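Local coordinates for protein oxidoreductase, short-chain dehydrogenase/reductase family (Aeromonas hydrophila subsp. hydrophila, PDB 3L6E) that probably acts as a nucleotide-dependent oxidoreductase of the short-chain dehydrogenase/reductase family, perhaps reducing 3-dehydrosphinganine in sphingolipid metabolism, at residues 124-138 against 169-181. Residues are numbered along the deposited sequence; the frame is centred on the assembly and turned at random.
Sequences GERGGVLANVLSSAA and SPLRLVNLYPSGI. Unlike the reference sequence in segment 124-138: Glu125 (reference Asp), Arg126 (reference Lys).
Backbone hydrogen bonds join Gly128–Leu134 to Arg172–Leu176 as neighbouring parallel strands. Leu130 donates to Arg172 O (N to O 2.9 Å, N-H···O 174°) and accepts from Val174 N; Asn132 likewise bonds Val174 O and Leu176 N, and Leu134 N closes the run on Leu176 O. Beyond Leu134 the pairing is irregular: Ser136 N bonds Pro178 O, Ser136 O takes Gly180 N at 2.7 Å with only a weak second bond from Ile181 N, and Ala138 N reaches Ile181 O.

Apolar contacts form on both faces. On one, Leu130 and Leu173 lie side by side, CD2 of Leu130 3.8 Å from CG of Leu173, under helix 98-123 and Leu166. On the other, Val129 CG1 meets Val174 CG2. Farther along, the side chains of Val133 and Pro178 cross at about a right angle, Val133 CG1 lying 3.8 Å from Pro178 CG. Leu134 lies alongside Tyr177, pointing the same way, with Leu134 CD2 3.7 Å from Tyr177 CE2; CG of Leu134 sits beside the backbone N (chi1 -63°), bringing the branch to the ring, which also stacks with Phe223.

A water donates to Leu134 O and makes a weak, longer contact with Ser179 OG, and Ser136 OG bonds Lys152 of helix 145-165.

That helix makes the pair a beta-alpha-beta crossover of the Rossmann fold. Main-chain bonding thus fixes the central register; beyond it Ser136 keeps main-chain bonds on both N and O while its OG bonds Lys152.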
# COMPACT_ATOMS: atom_id res chain seq x y z
N GLY A 124 -11.25 16.23 13.48
CA GLY A 124 -10.03 16.00 14.27
C GLY A 124 -10.30 15.36 15.62
O GLY A 124 -9.53 14.52 16.08
N GLU A 125 -11.40 15.73 16.26
CA GLU A 125 -11.73 15.15 17.56
C GLU A 125 -12.55 13.87 17.46
O GLU A 125 -12.35 12.94 18.23
CB GLU A 125 -12.41 16.17 18.47
CG GLU A 125 -11.50 17.35 18.79
CD GLU A 125 -11.69 17.88 20.19
OE1 GLU A 125 -11.69 17.07 21.15
OE2 GLU A 125 -11.83 19.12 20.34
N ARG A 126 -13.45 13.82 16.48
CA ARG A 126 -14.32 12.67 16.30
C ARG A 126 -13.58 11.46 15.71
O ARG A 126 -13.91 10.31 16.00
CB ARG A 126 -15.49 13.07 15.41
CG ARG A 126 -16.55 12.02 15.27
CD ARG A 126 -17.68 12.54 14.43
NE ARG A 126 -18.37 11.46 13.75
CZ ARG A 126 -18.08 11.06 12.52
NH1 ARG A 126 -17.12 11.65 11.83
NH2 ARG A 126 -18.76 10.05 11.98
N GLY A 127 -12.57 11.73 14.89
CA GLY A 127 -11.83 10.66 14.25
C GLY A 127 -12.31 10.45 12.84
O GLY A 127 -13.28 11.07 12.42
N GLY A 128 -11.63 9.56 12.12
CA GLY A 128 -11.89 9.33 10.70
C GLY A 128 -10.62 9.34 9.88
O GLY A 128 -9.52 9.23 10.42
N VAL A 129 -10.76 9.46 8.55
CA VAL A 129 -9.64 9.32 7.62
C VAL A 129 -9.48 10.51 6.66
O VAL A 129 -10.45 10.97 6.05
CB VAL A 129 -9.72 7.96 6.86
CG1 VAL A 129 -8.56 7.76 5.90
CG2 VAL A 129 -9.76 6.79 7.86
N LEU A 130 -8.25 11.04 6.60
CA LEU A 130 -7.84 12.03 5.60
C LEU A 130 -6.89 11.37 4.63
O LEU A 130 -5.71 11.11 4.96
CB LEU A 130 -7.16 13.26 6.22
CG LEU A 130 -6.51 14.23 5.21
CD1 LEU A 130 -7.54 14.88 4.31
CD2 LEU A 130 -5.64 15.31 5.89
N ALA A 131 -7.40 11.11 3.44
CA ALA A 131 -6.62 10.38 2.45
C ALA A 131 -6.27 11.35 1.36
O ALA A 131 -7.14 12.05 0.86
CB ALA A 131 -7.40 9.20 1.91
N ASN A 132 -4.99 11.41 1.04
CA ASN A 132 -4.50 12.30 0.01
C ASN A 132 -3.92 11.52 -1.16
O ASN A 132 -3.16 10.55 -0.96
CB ASN A 132 -3.45 13.24 0.57
CG ASN A 132 -4.04 14.51 1.11
OD1 ASN A 132 -4.31 15.45 0.37
ND2 ASN A 132 -4.23 14.55 2.40
N VAL A 133 -4.27 11.95 -2.37
CA VAL A 133 -3.75 11.35 -3.59
C VAL A 133 -2.64 12.26 -4.13
O VAL A 133 -2.88 13.41 -4.48
CB VAL A 133 -4.83 11.15 -4.67
CG1 VAL A 133 -4.24 10.45 -5.91
CG2 VAL A 133 -5.95 10.31 -4.14
N LEU A 134 -1.42 11.74 -4.14
CA LEU A 134 -0.30 12.42 -4.76
C LEU A 134 -0.01 11.74 -6.12
O LEU A 134 0.96 11.01 -6.28
CB LEU A 134 0.91 12.44 -3.81
CG LEU A 134 0.77 13.19 -2.46
CD1 LEU A 134 -0.13 12.47 -1.44
CD2 LEU A 134 2.13 13.39 -1.84
N SER A 135 -0.89 11.96 -7.09
CA SER A 135 -0.83 11.22 -8.36
C SER A 135 0.31 11.68 -9.27
O SER A 135 0.79 12.82 -9.17
CB SER A 135 -2.18 11.27 -9.09
OG SER A 135 -2.57 12.61 -9.36
N SER A 136 0.76 10.79 -10.15
CA SER A 136 1.95 11.03 -10.95
C SER A 136 1.68 10.68 -12.41
O SER A 136 1.89 9.54 -12.84
CB SER A 136 3.12 10.23 -10.40
OG SER A 136 4.32 10.98 -10.44
N ALA A 137 1.23 11.69 -13.16
CA ALA A 137 0.86 11.55 -14.58
C ALA A 137 1.97 10.99 -15.46
O ALA A 137 3.11 11.47 -15.42
CB ALA A 137 0.38 12.89 -15.12
N ALA A 138 1.62 9.97 -16.25
CA ALA A 138 2.57 9.33 -17.17
C ALA A 138 3.03 10.25 -18.31
O ALA A 138 2.29 10.50 -19.27
CB ALA A 138 1.97 8.03 -17.72
N SER A 169 -4.12 11.29 17.81
CA SER A 169 -5.41 11.91 17.53
C SER A 169 -6.20 10.95 16.66
O SER A 169 -5.64 10.32 15.76
CB SER A 169 -5.22 13.27 16.84
OG SER A 169 -6.40 13.73 16.22
N PRO A 170 -7.51 10.82 16.92
CA PRO A 170 -8.31 9.82 16.20
C PRO A 170 -8.36 10.02 14.68
O PRO A 170 -8.88 9.18 13.96
CB PRO A 170 -9.71 9.97 16.81
CG PRO A 170 -9.71 11.35 17.42
CD PRO A 170 -8.32 11.57 17.90
N LEU A 171 -7.80 11.13 14.19
CA LEU A 171 -7.80 11.37 12.75
C LEU A 171 -6.57 10.74 12.11
O LEU A 171 -5.44 11.00 12.52
CB LEU A 171 -7.92 12.86 12.45
CG LEU A 171 -7.91 13.40 11.01
CD1 LEU A 171 -8.94 12.72 10.13
CD2 LEU A 171 -8.14 14.90 11.05
N ARG A 172 -6.79 9.87 11.12
CA ARG A 172 -5.71 9.10 10.50
C ARG A 172 -5.32 9.71 9.16
O ARG A 172 -6.20 10.03 8.37
CB ARG A 172 -6.15 7.65 10.29
CG ARG A 172 -6.16 6.81 11.55
CD ARG A 172 -7.02 5.55 11.41
NE ARG A 172 -7.25 4.94 12.73
CZ ARG A 172 -8.11 3.96 12.99
NH1 ARG A 172 -8.85 3.43 12.03
NH2 ARG A 172 -8.23 3.49 14.23
N LEU A 173 -4.03 9.87 8.89
CA LEU A 173 -3.57 10.34 7.58
C LEU A 173 -3.04 9.18 6.76
O LEU A 173 -2.18 8.42 7.21
CB LEU A 173 -2.59 11.54 7.66
CG LEU A 173 -3.28 12.93 7.65
CD1 LEU A 173 -4.29 13.03 8.79
CD2 LEU A 173 -2.29 14.13 7.69
N VAL A 174 -3.63 9.05 5.57
CA VAL A 174 -3.29 8.02 4.59
C VAL A 174 -2.85 8.71 3.30
O VAL A 174 -3.56 9.58 2.76
CB VAL A 174 -4.48 7.06 4.32
CG1 VAL A 174 -4.09 6.00 3.27
CG2 VAL A 174 -4.95 6.35 5.65
N ASN A 175 -1.66 8.36 2.83
CA ASN A 175 -1.12 8.97 1.61
C ASN A 175 -1.04 7.92 0.49
O ASN A 175 -0.46 6.88 0.67
CB ASN A 175 0.25 9.57 1.90
CG ASN A 175 0.20 10.75 2.86
OD1 ASN A 175 -0.80 11.47 2.95
ND2 ASN A 175 1.29 10.95 3.57
N LEU A 176 -1.63 8.21 -0.66
CA LEU A 176 -1.74 7.23 -1.74
C LEU A 176 -1.01 7.74 -2.99
O LEU A 176 -1.21 8.88 -3.38
CB LEU A 176 -3.21 6.97 -2.08
CG LEU A 176 -4.16 6.71 -0.88
CD1 LEU A 176 -5.61 6.93 -1.24
CD2 LEU A 176 -3.97 5.33 -0.28
N TYR A 177 -0.19 6.88 -3.60
CA TYR A 177 0.69 7.26 -4.70
C TYR A 177 0.50 6.41 -5.97
O TYR A 177 1.22 5.43 -6.17
CB TYR A 177 2.15 7.16 -4.23
CG TYR A 177 2.46 7.98 -3.00
CD1 TYR A 177 2.09 7.55 -1.70
CD2 TYR A 177 3.16 9.18 -3.12
CE1 TYR A 177 2.41 8.30 -0.57
CE2 TYR A 177 3.49 9.94 -2.01
CZ TYR A 177 3.12 9.50 -0.73
OH TYR A 177 3.43 10.29 0.36
N PRO A 178 -0.49 6.74 -6.78
CA PRO A 178 -0.61 6.10 -8.10
C PRO A 178 0.38 6.76 -9.05
O PRO A 178 0.17 7.91 -9.41
CB PRO A 178 -2.02 6.50 -8.56
CG PRO A 178 -2.61 7.36 -7.48
CD PRO A 178 -1.50 7.79 -6.58
N SER A 179 1.43 6.05 -9.44
CA SER A 179 2.40 6.56 -10.42
C SER A 179 2.15 5.97 -11.79
O SER A 179 2.34 4.77 -12.00
CB SER A 179 3.83 6.22 -10.01
OG SER A 179 4.33 7.16 -9.09
N GLY A 180 1.74 6.83 -12.72
CA GLY A 180 1.61 6.42 -14.12
C GLY A 180 0.19 6.49 -14.64
O GLY A 180 -0.21 5.68 -15.48
N ILE A 181 -0.56 7.46 -14.15
CA ILE A 181 -1.92 7.68 -14.63
C ILE A 181 -1.89 8.52 -15.93
O ILE A 181 -0.94 9.27 -16.18
CB ILE A 181 -2.81 8.29 -13.51
CG1 ILE A 181 -4.28 7.92 -13.71
CG2 ILE A 181 -2.59 9.80 -13.36
CD1 ILE A 181 -4.68 6.60 -13.06
O HOH W 1 2.85 9.50 -7.17